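Local coordinates for protein tryptophan synthase alpha chain (Aquifex aeolicus, PDB 2EKC) that probably catalyses, as the alpha subunit of tryptophan synthase, the aldol cleavage of indoleglycerol phosphate to indole and glyceraldehyde 3-phosphate, at residues L19-M24 with N251-L256; K35-V40 with L48-P53; I76-V81 with F97-Y102. All coordinates share one frame; numbering follows the deposited sequence.

Contact 1 (L19-M24 with N251-L256); sequences LVSYLM and NLVKEL
Leu19 makes the main contact from strand 18-24 to helix 246-258. Its CG lies anti to the backbone N (chi1 167°), which carries the CD2 branch out to the helix. There Leu19 CD2 meets Val253 CG1 at 3.6 Å, the two side chains crossing obliquely. Leu19 CD2 also lies 3.8 Å from Val253 O and 4.3 Å from Leu256 CB, so it rests against the turn of helix between Val253 and Leu256. Leu260, beyond the helix, also touches Leu19. Two residues on, Ser21 points to the helix as well. Ser21 OG comes only to 4.5 Å from Val253 CG2. That hydroxyl is hydrogen-bonded to Thr45 OG1, which satisfies it in a buried place. Val253 also touches Thr45 and Val40, so it sits between the strand, the loop after helix 30-42 and that helix itself. The short axes lie 10.1 Å apart and run nearly antiparallel, at 155°. This is the last helix of the TIM barrel closing over its first strand. The chemistry across it is apolar: aliphatic groups pack by van der Waals contact, and the one polar side chain that touches, Ser21, is paired with Thr45.

Contact 2 (K35-V40 with L48-P53); sequences KAFKEV and LEIGFP
Phe37 and Leu48 face each other across a helix and a strand that run almost exactly antiparallel, at 170°, with their short axes 10.6 Å apart. The Phe37 ring reaches from the helix towards the strand and crosses the Leu48 side chain at about a right angle. Leu48 CD1 meets the ring at its edge and in its plane, 3.6 Å from Phe37 CD1. The second methyl, Leu48 CD2, is 3.7 Å from Phe37 CD1 and stands to one side of that plane. Leu48 CG stands anti to the backbone N (chi1 -173°), which directs both methyls to the helix. Further along the ring, Phe37 CE1 lies 4.0 Å from the backbone O of Glu49, again near the ring plane. Phe37 CZ comes obliquely to Ile50 CG2 at 4.2 Å. One turn later in the helix, Val40 CG2 touches Leu48 CD1 at 4.1 Å. An alanine in place of Leu48 would remove both methyls and is likely to open a gap at the Phe37 edge and cost Val40 its partner on the strand. Leu84 and Leu88 of helix 78-91 also pack on Phe37. The Glu49 side chain starts away from the helix, on the inner side of the barrel, consistent with its predicted role as a proton acceptor. Helix 30-42 thus covers the outside of strand 47-51 within the first beta-alpha-beta unit of the TIM barrel.

Contact 3 (I76-V81 with F97-Y102); sequences IRFEDV and FLLMTY
The first turn of helix 78-91 lies beside strand 97-100, with the CA atoms of Val81 and Leu99 8.9 Å apart and those of Phe78 and Thr101 9.7 Å apart. Leu99 carries the strand side of the contact. Its CG is anti to the backbone N (chi1 178°), and its two methyls go to different partners. Leu99 CD1 meets Val81 CG1 at 3.6 Å, the side chains set at a slant. Leu99 CD2 lies 4.0 Å from Phe78 CE1, at the edge of the ring and near its plane. Here the leucine and the phenylalanine cross at about a right angle. The Phe78 ring also stacks with Phe114 of helix 111-120, and Val81 touches Ile50 of the neighbouring strand. The start of the helix is tied by a charged pair. Arg77, at the N-cap position, binds the Asp80 carboxylate with NE and NH2, one to each oxygen. Arg77 NE reaches Asp80 OD2 at 3.0 Å and Arg77 NH2 reaches Asp80 OD1 at 3.1 Å, with both oxygens close to the guanidinium plane. NE and NH2 of Arg77 meet the carboxylate from above its plane. Asp80 OD2 also accepts from Arg77 N at 2.7 Å, through its anti lone pair, so this oxygen takes two bonds. Glu79 CB covers one face of the guanidinium. In the loop after the strand, Tyr102 OH is hydrogen-bonded to Asp60, a predicted proton acceptor. The packing is that of a TIM barrel, an outer helix laid by aliphatic and aromatic groups on the strand that follows it.

How the contacts relate
All three contacts join an outer helix to the closed eight-stranded parallel barrel. Their strands, 18-24, 47-51 and 97-100, are successive neighbours in it. Contact 2 lies about 10 Å from contact 1 and from contact 3, centre to centre, while contacts 1 and 3 are about 19 Å apart. Backbone hydrogen bonds probably join the strands: Ser21 O to Glu49 N at 2.8 Å, and Leu48 O to Leu98 N at 2.7 Å. Along the chain, contact 2 closes before contact 3 opens, and both are nested inside the long loop closed by contact 1. The N- and C-terminal parts of the chain thus meet on the outside of the barrel, next to the strand that carries a predicted proton acceptor.

Contact 1 (L19-M24 with N251-L256)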
# COMPACT_ATOMS: atom_id res chain seq x y z
N LEU A 19 0.98 -10.29 0.72
CA LEU A 19 0.54 -9.81 -0.58
C LEU A 19 -0.16 -8.50 -0.27
O LEU A 19 -1.14 -8.48 0.48
CB LEU A 19 -0.45 -10.77 -1.24
CG LEU A 19 -1.15 -10.13 -2.46
CD1 LEU A 19 -0.10 -9.66 -3.47
CD2 LEU A 19 -2.10 -11.12 -3.11
N VAL A 20 0.36 -7.41 -0.81
CA VAL A 20 -0.23 -6.09 -0.60
C VAL A 20 -0.95 -5.73 -1.90
O VAL A 20 -0.31 -5.60 -2.94
CB VAL A 20 0.88 -5.05 -0.31
CG1 VAL A 20 0.26 -3.68 -0.10
CG2 VAL A 20 1.68 -5.47 0.90
N SER A 21 -2.27 -5.58 -1.84
CA SER A 21 -3.05 -5.25 -3.02
C SER A 21 -3.48 -3.79 -3.03
O SER A 21 -3.96 -3.26 -2.03
CB SER A 21 -4.29 -6.15 -3.11
OG SER A 21 -3.91 -7.51 -3.15
N TYR A 22 -3.30 -3.16 -4.18
CA TYR A 22 -3.61 -1.75 -4.35
C TYR A 22 -4.72 -1.55 -5.39
O TYR A 22 -4.59 -1.97 -6.54
CB TYR A 22 -2.31 -1.03 -4.75
CG TYR A 22 -2.40 0.44 -5.10
CD1 TYR A 22 -3.32 1.29 -4.49
CD2 TYR A 22 -1.52 0.99 -6.03
CE1 TYR A 22 -3.36 2.66 -4.80
CE2 TYR A 22 -1.54 2.35 -6.35
CZ TYR A 22 -2.46 3.17 -5.73
OH TYR A 22 -2.49 4.51 -6.06
N LEU A 23 -5.81 -0.92 -4.96
CA LEU A 23 -6.95 -0.62 -5.83
C LEU A 23 -7.36 0.83 -5.57
O LEU A 23 -7.08 1.38 -4.50
CB LEU A 23 -8.14 -1.55 -5.53
CG LEU A 23 -8.08 -2.99 -6.05
CD1 LEU A 23 -9.29 -3.77 -5.52
CD2 LEU A 23 -8.07 -2.99 -7.57
N MET A 24 -8.02 1.44 -6.54
CA MET A 24 -8.46 2.84 -6.44
C MET A 24 -9.95 2.96 -6.13
O MET A 24 -10.77 2.35 -6.80
CB MET A 24 -8.15 3.57 -7.75
CG MET A 24 -8.54 5.05 -7.76
SD MET A 24 -7.42 6.05 -6.76
CE MET A 24 -5.93 5.88 -7.73
N ASN A 251 -9.01 -14.46 -9.11
CA ASN A 251 -8.15 -15.56 -9.54
C ASN A 251 -6.69 -15.14 -9.53
O ASN A 251 -5.81 -15.91 -9.13
CB ASN A 251 -8.53 -16.04 -10.94
CG ASN A 251 -9.85 -16.78 -10.98
OD1 ASN A 251 -10.28 -17.34 -9.97
ND2 ASN A 251 -10.48 -16.82 -12.15
N LEU A 252 -6.42 -13.92 -9.98
CA LEU A 252 -5.06 -13.40 -10.03
C LEU A 252 -4.47 -13.25 -8.62
O LEU A 252 -3.32 -13.58 -8.38
CB LEU A 252 -5.02 -12.05 -10.75
CG LEU A 252 -3.66 -11.34 -10.82
CD1 LEU A 252 -2.64 -12.24 -11.52
CD2 LEU A 252 -3.81 -10.02 -11.57
N VAL A 253 -5.28 -12.74 -7.69
CA VAL A 253 -4.82 -12.56 -6.32
C VAL A 253 -4.53 -13.92 -5.69
O VAL A 253 -3.56 -14.07 -4.94
CB VAL A 253 -5.89 -11.83 -5.47
CG1 VAL A 253 -5.52 -11.90 -3.98
CG2 VAL A 253 -5.98 -10.37 -5.91
N LYS A 254 -5.36 -14.91 -6.00
CA LYS A 254 -5.18 -16.25 -5.47
C LYS A 254 -3.86 -16.84 -5.97
O LYS A 254 -3.12 -17.46 -5.22
CB LYS A 254 -6.35 -17.15 -5.89
CG LYS A 254 -6.28 -18.55 -5.32
CD LYS A 254 -7.60 -19.30 -5.53
CE LYS A 254 -7.90 -19.50 -7.01
NZ LYS A 254 -9.20 -20.19 -7.23
N GLU A 255 -3.58 -16.62 -7.25
CA GLU A 255 -2.35 -17.12 -7.86
C GLU A 255 -1.10 -16.43 -7.31
O GLU A 255 -0.09 -17.08 -7.04
CB GLU A 255 -2.43 -16.97 -9.38
CG GLU A 255 -1.14 -17.30 -10.10
CD GLU A 255 -1.37 -17.66 -11.55
OE1 GLU A 255 -2.12 -16.92 -12.23
OE2 GLU A 255 -0.80 -18.67 -12.01
N LEU A 256 -1.17 -15.11 -7.17
CA LEU A 256 -0.03 -14.36 -6.64
C LEU A 256 0.30 -14.85 -5.23
O LEU A 256 1.46 -15.06 -4.89
CB LEU A 256 -0.37 -12.86 -6.59
CG LEU A 256 -0.57 -12.16 -7.93
CD1 LEU A 256 -1.00 -10.71 -7.70
CD2 LEU A 256 0.72 -12.22 -8.73

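Contact 2 (K35-V40 with L48-P53)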
# COMPACT_ATOMS: atom_id res chain seq x y z
N LYS A 35 -16.66 -3.90 -5.03
CA LYS A 35 -16.70 -5.33 -5.29
C LYS A 35 -15.27 -5.84 -5.47
O LYS A 35 -14.91 -6.91 -4.98
CB LYS A 35 -17.54 -5.63 -6.53
CG LYS A 35 -19.01 -5.28 -6.34
CD LYS A 35 -19.81 -5.50 -7.62
CE LYS A 35 -21.26 -5.05 -7.42
NZ LYS A 35 -22.07 -5.15 -8.66
N ALA A 36 -14.45 -5.06 -6.18
CA ALA A 36 -13.05 -5.41 -6.42
C ALA A 36 -12.30 -5.55 -5.09
O ALA A 36 -11.59 -6.53 -4.87
CB ALA A 36 -12.40 -4.33 -7.28
N PHE A 37 -12.45 -4.55 -4.22
CA PHE A 37 -11.80 -4.57 -2.91
C PHE A 37 -12.19 -5.83 -2.13
O PHE A 37 -11.34 -6.51 -1.57
CB PHE A 37 -12.20 -3.33 -2.11
CG PHE A 37 -11.30 -2.13 -2.34
CD1 PHE A 37 -9.98 -2.16 -1.92
CD2 PHE A 37 -11.79 -0.98 -2.95
CE1 PHE A 37 -9.15 -1.04 -2.11
CE2 PHE A 37 -10.97 0.13 -3.14
CZ PHE A 37 -9.65 0.10 -2.72
N LYS A 38 -13.48 -6.15 -2.11
CA LYS A 38 -13.95 -7.33 -1.40
C LYS A 38 -13.36 -8.61 -2.00
O LYS A 38 -12.99 -9.53 -1.27
CB LYS A 38 -15.48 -7.38 -1.45
CG LYS A 38 -16.15 -6.30 -0.61
CD LYS A 38 -17.66 -6.35 -0.72
CE LYS A 38 -18.32 -5.40 0.26
NZ LYS A 38 -19.81 -5.40 0.11
N GLU A 39 -13.25 -8.64 -3.32
CA GLU A 39 -12.72 -9.81 -4.01
C GLU A 39 -11.26 -10.08 -3.67
O GLU A 39 -10.89 -11.22 -3.38
CB GLU A 39 -12.87 -9.63 -5.52
CG GLU A 39 -12.56 -10.87 -6.34
CD GLU A 39 -13.53 -12.01 -6.06
OE1 GLU A 39 -14.69 -11.72 -5.73
OE2 GLU A 39 -13.13 -13.19 -6.19
N VAL A 40 -10.42 -9.04 -3.68
CA VAL A 40 -9.01 -9.25 -3.37
C VAL A 40 -8.80 -9.63 -1.91
O VAL A 40 -7.87 -10.36 -1.58
CB VAL A 40 -8.12 -8.01 -3.73
CG1 VAL A 40 -8.38 -7.59 -5.18
CG2 VAL A 40 -8.38 -6.85 -2.77
N LEU A 48 -3.99 -4.16 2.62
CA LEU A 48 -4.68 -3.41 1.58
C LEU A 48 -4.19 -1.98 1.43
O LEU A 48 -3.97 -1.29 2.43
CB LEU A 48 -6.18 -3.40 1.88
CG LEU A 48 -7.11 -2.81 0.83
CD1 LEU A 48 -7.08 -3.71 -0.41
CD2 LEU A 48 -8.52 -2.71 1.38
N GLU A 49 -3.99 -1.55 0.19
CA GLU A 49 -3.60 -0.16 -0.07
C GLU A 49 -4.84 0.45 -0.73
O GLU A 49 -5.28 -0.01 -1.79
CB GLU A 49 -2.42 -0.05 -1.03
CG GLU A 49 -1.14 -0.71 -0.56
CD GLU A 49 0.06 -0.28 -1.39
OE1 GLU A 49 -0.12 -0.04 -2.61
OE2 GLU A 49 1.17 -0.17 -0.84
N ILE A 50 -5.39 1.47 -0.09
CA ILE A 50 -6.60 2.13 -0.57
C ILE A 50 -6.24 3.43 -1.29
O ILE A 50 -5.73 4.36 -0.68
CB ILE A 50 -7.54 2.45 0.61
CG1 ILE A 50 -7.85 1.16 1.38
CG2 ILE A 50 -8.82 3.10 0.10
CD1 ILE A 50 -8.76 1.34 2.61
N GLY A 51 -6.51 3.48 -2.60
CA GLY A 51 -6.19 4.66 -3.38
C GLY A 51 -7.16 5.83 -3.23
O GLY A 51 -8.36 5.68 -3.42
N PHE A 52 -6.61 6.99 -2.89
CA PHE A 52 -7.37 8.24 -2.69
C PHE A 52 -7.14 9.07 -3.97
O PHE A 52 -6.07 9.65 -4.15
CB PHE A 52 -6.82 8.95 -1.44
CG PHE A 52 -7.39 10.32 -1.17
CD1 PHE A 52 -8.55 10.77 -1.80
CD2 PHE A 52 -6.77 11.16 -0.24
CE1 PHE A 52 -9.09 12.03 -1.51
CE2 PHE A 52 -7.30 12.42 0.06
CZ PHE A 52 -8.46 12.86 -0.58
N PRO A 53 -8.14 9.12 -4.87
CA PRO A 53 -8.03 9.88 -6.13
C PRO A 53 -7.46 11.28 -5.98
O PRO A 53 -7.92 12.06 -5.14
CB PRO A 53 -9.47 9.89 -6.64
CG PRO A 53 -10.03 8.60 -6.10
CD PRO A 53 -9.51 8.61 -4.68

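Contact 3 (I76-V81 with F97-Y102)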
# COMPACT_ATOMS: atom_id res chain seq x y z
N ILE A 76 -15.51 11.14 -6.65
CA ILE A 76 -15.01 10.52 -5.44
C ILE A 76 -14.28 11.54 -4.56
O ILE A 76 -13.38 12.23 -5.02
CB ILE A 76 -14.06 9.36 -5.77
CG1 ILE A 76 -14.83 8.28 -6.55
CG2 ILE A 76 -13.47 8.79 -4.48
CD1 ILE A 76 -16.00 7.67 -5.79
N ARG A 77 -14.69 11.60 -3.30
CA ARG A 77 -14.13 12.53 -2.31
C ARG A 77 -13.42 11.75 -1.22
O ARG A 77 -13.54 10.53 -1.13
CB ARG A 77 -15.24 13.33 -1.64
CG ARG A 77 -16.25 13.98 -2.55
CD ARG A 77 -17.51 14.32 -1.75
NE ARG A 77 -18.16 13.10 -1.26
CZ ARG A 77 -19.09 13.07 -0.30
NH1 ARG A 77 -19.48 14.19 0.29
NH2 ARG A 77 -19.63 11.92 0.05
N PHE A 78 -12.70 12.47 -0.37
CA PHE A 78 -12.01 11.86 0.75
C PHE A 78 -13.06 11.15 1.61
O PHE A 78 -12.82 10.07 2.15
CB PHE A 78 -11.28 12.93 1.57
CG PHE A 78 -10.54 12.40 2.77
CD1 PHE A 78 -9.69 11.30 2.66
CD2 PHE A 78 -10.66 13.03 4.01
CE1 PHE A 78 -8.98 10.83 3.76
CE2 PHE A 78 -9.95 12.57 5.12
CZ PHE A 78 -9.11 11.47 4.99
N GLU A 79 -14.24 11.76 1.73
CA GLU A 79 -15.32 11.17 2.52
C GLU A 79 -15.74 9.81 1.98
O GLU A 79 -16.09 8.91 2.74
CB GLU A 79 -16.53 12.10 2.56
CG GLU A 79 -16.36 13.34 3.43
CD GLU A 79 -15.62 14.47 2.73
OE1 GLU A 79 -15.22 14.29 1.56
OE2 GLU A 79 -15.46 15.55 3.34
N ASP A 80 -15.73 9.66 0.65
CA ASP A 80 -16.13 8.40 0.04
C ASP A 80 -15.05 7.35 0.29
O ASP A 80 -15.34 6.17 0.49
CB ASP A 80 -16.34 8.57 -1.47
CG ASP A 80 -17.42 9.60 -1.79
OD1 ASP A 80 -18.58 9.41 -1.37
OD2 ASP A 80 -17.10 10.60 -2.47
N VAL A 81 -13.79 7.79 0.27
CA VAL A 81 -12.68 6.89 0.52
C VAL A 81 -12.77 6.29 1.91
O VAL A 81 -12.58 5.08 2.08
CB VAL A 81 -11.32 7.62 0.38
CG1 VAL A 81 -10.19 6.70 0.83
CG2 VAL A 81 -11.10 8.06 -1.07
N PHE A 97 -5.01 -1.74 6.82
CA PHE A 97 -5.44 -0.84 5.74
C PHE A 97 -4.45 0.32 5.65
O PHE A 97 -4.24 1.04 6.63
CB PHE A 97 -6.83 -0.26 6.02
CG PHE A 97 -7.97 -1.23 5.83
CD1 PHE A 97 -7.74 -2.58 5.58
CD2 PHE A 97 -9.29 -0.78 5.95
CE1 PHE A 97 -8.81 -3.47 5.44
CE2 PHE A 97 -10.36 -1.66 5.81
CZ PHE A 97 -10.12 -3.01 5.55
N LEU A 98 -3.87 0.52 4.47
CA LEU A 98 -2.93 1.62 4.25
C LEU A 98 -3.55 2.59 3.26
O LEU A 98 -3.87 2.21 2.13
CB LEU A 98 -1.61 1.10 3.68
CG LEU A 98 -0.71 0.24 4.56
CD1 LEU A 98 0.53 -0.14 3.76
CD2 LEU A 98 -0.32 1.00 5.82
N LEU A 99 -3.73 3.83 3.68
CA LEU A 99 -4.30 4.84 2.80
C LEU A 99 -3.20 5.41 1.92
O LEU A 99 -2.18 5.89 2.42
CB LEU A 99 -4.94 5.97 3.61
CG LEU A 99 -5.52 7.11 2.76
CD1 LEU A 99 -6.77 6.62 2.03
CD2 LEU A 99 -5.85 8.31 3.64
N MET A 100 -3.41 5.34 0.61
CA MET A 100 -2.46 5.88 -0.35
C MET A 100 -2.94 7.28 -0.70
O MET A 100 -3.92 7.44 -1.42
CB MET A 100 -2.39 5.01 -1.61
CG MET A 100 -1.26 5.38 -2.57
SD MET A 100 -1.52 6.90 -3.53
CE MET A 100 -0.71 8.05 -2.61
N THR A 101 -2.24 8.29 -0.19
CA THR A 101 -2.62 9.67 -0.44
C THR A 101 -1.42 10.55 -0.75
O THR A 101 -0.33 10.37 -0.19
CB THR A 101 -3.37 10.27 0.78
OG1 THR A 101 -3.67 11.65 0.53
CG2 THR A 101 -2.51 10.18 2.03
N TYR A 102 -1.61 11.50 -1.66
CA TYR A 102 -0.55 12.43 -1.98
C TYR A 102 -0.56 13.41 -0.82
O TYR A 102 -1.52 13.45 -0.04
CB TYR A 102 -0.83 13.13 -3.31
CG TYR A 102 -0.41 12.29 -4.50
CD1 TYR A 102 -1.11 11.13 -4.84
CD2 TYR A 102 0.72 12.62 -5.25
CE1 TYR A 102 -0.70 10.33 -5.91
CE2 TYR A 102 1.14 11.83 -6.31
CZ TYR A 102 0.43 10.69 -6.64
OH TYR A 102 0.84 9.92 -7.70